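Local coordinates for carbohydrate binding protein, putative, cbp2D (Cellvibrio japonicus, PDB 7B21) that carries a covalently bound heme c in this cytochrome domain of a larger multidomain protein and probably takes part in electron transfer, at residues 60-65 against 80-85. Sequence-based numbering, arbitrary orientation. Where two conformers were deposited one is given.
With NA (sodium ion), chain C; HEC (heme c), chain B.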
loop_
_atom_site.group_PDB
_atom_site.type_symbol
_atom_site.label_atom_id
_atom_site.label_comp_id
_atom_site.label_asym_id
_atom_site.label_seq_id
_atom_site.Cartn_x
_atom_site.Cartn_y
_atom_site.Cartn_z
ATOM N N ASP A 60 -4.065 6.241 5.428
ATOM C CA ASP A 60 -3.435 7.523 5.735
ATOM C C ASP A 60 -1.917 7.385 5.662
ATOM O O ASP A 60 -1.257 8.321 5.201
ATOM C CB ASP A 60 -3.887 8.030 7.092
ATOM C CG ASP A 60 -5.365 8.347 7.102
ATOM O OD1 ASP A 60 -5.925 8.738 6.074
ATOM O OD2 ASP A 60 -5.989 8.154 8.180
ATOM N N PHE A 61 -1.372 6.246 6.057
ATOM C CA PHE A 61 0.062 5.973 5.837
ATOM C C PHE A 61 0.379 6.106 4.356
ATOM O O PHE A 61 1.353 6.714 3.966
ATOM C CB PHE A 61 0.375 4.573 6.367
ATOM C CG PHE A 61 1.807 4.140 6.078
ATOM C CD1 PHE A 61 2.178 3.667 4.825
ATOM C CD2 PHE A 61 2.764 4.173 7.072
ATOM C CE1 PHE A 61 3.484 3.279 4.581
ATOM C CE2 PHE A 61 4.050 3.726 6.841
ATOM C CZ PHE A 61 4.406 3.291 5.577
ATOM N N ILE A 62 -0.451 5.488 3.533
ATOM C CA ILE A 62 -0.224 5.526 2.064
ATOM C C ILE A 62 -0.303 6.964 1.584
ATOM O O ILE A 62 0.572 7.446 0.838
ATOM C CB ILE A 62 -1.187 4.598 1.322
ATOM C CG1 ILE A 62 -0.926 3.133 1.694
ATOM C CG2 ILE A 62 -1.119 4.831 -0.178
ATOM C CD1 ILE A 62 -2.004 2.184 1.251
ATOM N N SER A 63 -1.349 7.678 1.967
ATOM C CA SER A 63 -1.484 9.083 1.521
ATOM C C SER A 63 -0.222 9.868 1.890
ATOM O O SER A 63 0.315 10.568 1.037
ATOM C CB SER A 63 -2.706 9.739 2.101
ATOM O OG SER A 63 -3.869 9.200 1.517
ATOM N N MET A 64 0.208 9.774 3.141
ATOM C CA MET A 64 1.336 10.585 3.629
ATOM C C MET A 64 2.676 10.158 3.027
ATOM O O MET A 64 3.512 11.026 2.742
ATOM C CB MET A 64 1.422 10.424 5.137
ATOM C CG MET A 64 0.314 11.083 5.903
ATOM S SD MET A 64 0.438 10.796 7.696
ATOM C CE MET A 64 1.883 11.804 8.060
ATOM N N TRP A 65 2.905 8.862 2.879
ATOM C CA TRP A 65 4.277 8.362 2.779
ATOM C C TRP A 65 4.564 7.603 1.485
ATOM O O TRP A 65 5.750 7.315 1.255
ATOM C CB TRP A 65 4.647 7.483 3.975
ATOM C CG TRP A 65 4.588 8.180 5.286
ATOM C CD1 TRP A 65 3.657 7.991 6.264
ATOM C CD2 TRP A 65 5.481 9.195 5.778
ATOM N NE1 TRP A 65 3.922 8.810 7.339
ATOM C CE2 TRP A 65 5.029 9.550 7.067
ATOM C CE3 TRP A 65 6.664 9.743 5.274
ATOM C CZ2 TRP A 65 5.692 10.489 7.842
ATOM C CZ3 TRP A 65 7.332 10.636 6.076
ATOM C CH2 TRP A 65 6.843 11.022 7.329
ATOM N N ALA A 80 -7.349 4.806 -0.258
ATOM C CA ALA A 80 -8.410 3.935 0.243
ATOM C C ALA A 80 -8.479 2.621 -0.543
ATOM O O ALA A 80 -8.646 1.556 0.024
ATOM C CB ALA A 80 -9.728 4.666 0.210
ATOM N N ASP A 81 -8.406 2.729 -1.865
ATOM C CA ASP A 81 -8.492 1.542 -2.721
ATOM C C ASP A 81 -7.310 0.623 -2.470
ATOM O O ASP A 81 -7.467 -0.609 -2.376
ATOM C CB ASP A 81 -8.575 1.957 -4.183
ATOM C CG ASP A 81 -9.874 2.601 -4.618
ATOM O OD1 ASP A 81 -10.867 2.553 -3.849
ATOM O OD2 ASP A 81 -9.901 3.091 -5.741
ATOM N N ILE A 82 -6.090 1.174 -2.432
ATOM C CA ILE A 82 -4.942 0.294 -2.234
ATOM C C ILE A 82 -4.985 -0.295 -0.814
ATOM O O ILE A 82 -4.638 -1.464 -0.672
ATOM C CB ILE A 82 -3.619 1.017 -2.553
ATOM C CG1 ILE A 82 -3.541 1.429 -4.018
ATOM C CG2 ILE A 82 -2.460 0.084 -2.214
ATOM C CD1 ILE A 82 -2.297 2.183 -4.400
ATOM N N GLU A 83 -5.393 0.466 0.182
ATOM C CA GLU A 83 -5.605 -0.121 1.514
ATOM C C GLU A 83 -6.475 -1.365 1.409
ATOM O O GLU A 83 -6.154 -2.413 1.967
ATOM C CB GLU A 83 -6.215 0.922 2.444
ATOM C CG GLU A 83 -6.669 0.354 3.775
ATOM C CD GLU A 83 -7.390 1.403 4.622
ATOM O OE1 GLU A 83 -8.498 1.821 4.191
ATOM O OE2 GLU A 83 -6.867 1.821 5.662
ATOM N N ALA A 84 -7.618 -1.219 0.736
ATOM C CA ALA A 84 -8.553 -2.358 0.638
ATOM C C ALA A 84 -7.851 -3.549 -0.034
ATOM O O ALA A 84 -8.032 -4.701 0.387
ATOM C CB ALA A 84 -9.800 -1.944 -0.106
ATOM N N PHE A 85 -7.097 -3.297 -1.076
ATOM C CA PHE A 85 -6.365 -4.360 -1.763
ATOM C C PHE A 85 -5.369 -5.046 -0.818
ATOM O O PHE A 85 -5.354 -6.292 -0.737
ATOM C CB PHE A 85 -5.658 -3.785 -2.989
ATOM C CG PHE A 85 -4.740 -4.759 -3.683
ATOM C CD1 PHE A 85 -5.202 -5.977 -4.159
ATOM C CD2 PHE A 85 -3.430 -4.450 -3.927
ATOM C CE1 PHE A 85 -4.368 -6.843 -4.830
ATOM C CE2 PHE A 85 -2.579 -5.312 -4.604
ATOM C CZ PHE A 85 -3.057 -6.506 -5.068
HETATM NA NA NA C . 0.727 9.127 -0.886
HETATM FE FE HEC B . 6.069 1.585 0.332
HETATM C CHA HEC B . 6.805 0.976 3.596
HETATM C CHB HEC B . 2.808 0.902 0.924
HETATM C CHC HEC B . 5.339 2.454 -2.868
HETATM C CHD HEC B . 9.378 1.934 -0.331
HETATM N NA HEC B . 5.033 1.044 1.920
HETATM C C1A HEC B . 5.508 0.740 3.183
HETATM C C2A HEC B . 4.474 0.194 3.999
HETATM C C3A HEC B . 3.348 0.213 3.274
HETATM C C4A HEC B . 3.698 0.726 1.962
HETATM C CMA HEC B . 1.960 -0.159 3.690
HETATM C CAA HEC B . 4.630 -0.298 5.421
HETATM C CBA HEC B . 5.016 -1.796 5.441
HETATM C CGA HEC B . 5.074 -2.443 6.773
HETATM O O1A HEC B . 4.781 -1.809 7.794
HETATM O O2A HEC B . 5.383 -3.683 6.785
HETATM N NB HEC B . 4.385 1.689 -0.758
HETATM C C1B HEC B . 3.123 1.363 -0.339
HETATM C C2B HEC B . 2.178 1.592 -1.386
HETATM C C3B HEC B . 2.865 2.091 -2.455
HETATM C C4B HEC B . 4.284 2.091 -2.044
HETATM C CMB HEC B . 0.708 1.345 -1.313
HETATM C CAB HEC B . 2.344 2.569 -3.762
HETATM C CBB HEC B . 1.364 3.706 -3.658
HETATM N NC HEC B . 7.125 2.092 -1.270
HETATM C C1C HEC B . 6.672 2.372 -2.522
HETATM C C2C HEC B . 7.749 2.557 -3.442
HETATM C C3C HEC B . 8.902 2.322 -2.751
HETATM C C4C HEC B . 8.522 2.079 -1.392
HETATM C CMC HEC B . 7.573 2.827 -4.913
HETATM C CAC HEC B . 10.306 2.252 -3.261
HETATM C CBC HEC B . 10.815 3.410 -4.012
HETATM N ND HEC B . 7.742 1.554 1.431
HETATM C C1D HEC B . 9.013 1.759 0.993
HETATM C C2D HEC B . 9.936 1.799 2.117
HETATM C C3D HEC B . 9.219 1.597 3.226
HETATM C C4D HEC B . 7.834 1.383 2.792
HETATM C CMD HEC B . 11.415 2.022 2.002
HETATM C CAD HEC B . 9.662 1.709 4.647
HETATM C CBD HEC B . 9.315 3.164 5.165
HETATM C CGD HEC B . 9.866 3.475 6.522
HETATM O O1D HEC B . 9.162 3.259 7.542
HETATM O O2D HEC B . 11.040 3.949 6.584
#
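Ile62 reaches from helix 58-65 to helix 76-86 with the end of its longer branch: CD1 lies 4.1 Å from CG2 of Ile82 and 3.9 Å from the backbone N of Glu83. With its chain extended (chi2 167°), Ile62 places that methyl against both the branch methyl of Ile82 and the start of Glu83. Both isoleucines also turn to one heme methyl. CMB of the heme sits 3.5 Å from Ile82 CG2 and 3.8 Å from Ile62 CD1, making a three-way apolar junction in which the heme rim completes the interface. The other branch of Ile82 ends in CD1, 4.0 Å from CBB, the terminal methyl of one of the heme's thioether-bearing arms. Next to Ile62 in the chain, Phe61 has CG anti to its backbone N (chi1 175°), and its ring meets pyrrole A obliquely, CE1 approaching C2A to 3.3 Å; Trp65 CD1 lies 4.0 Å above one face of the Phe61 ring, offset toward its rim. Glu83 directs its carboxylate to a salt bridge with Arg59. On helix 58-65 the carbonyls of Ile62 and Ser63 bind sodium, joined by those of Met66, Glu71 and Cys74. Here the C-terminal helix and the helix leading to the axial ligand Met66 meet at the heme edge, building one wall of the pocket of a class I-like c-type cytochrome domain.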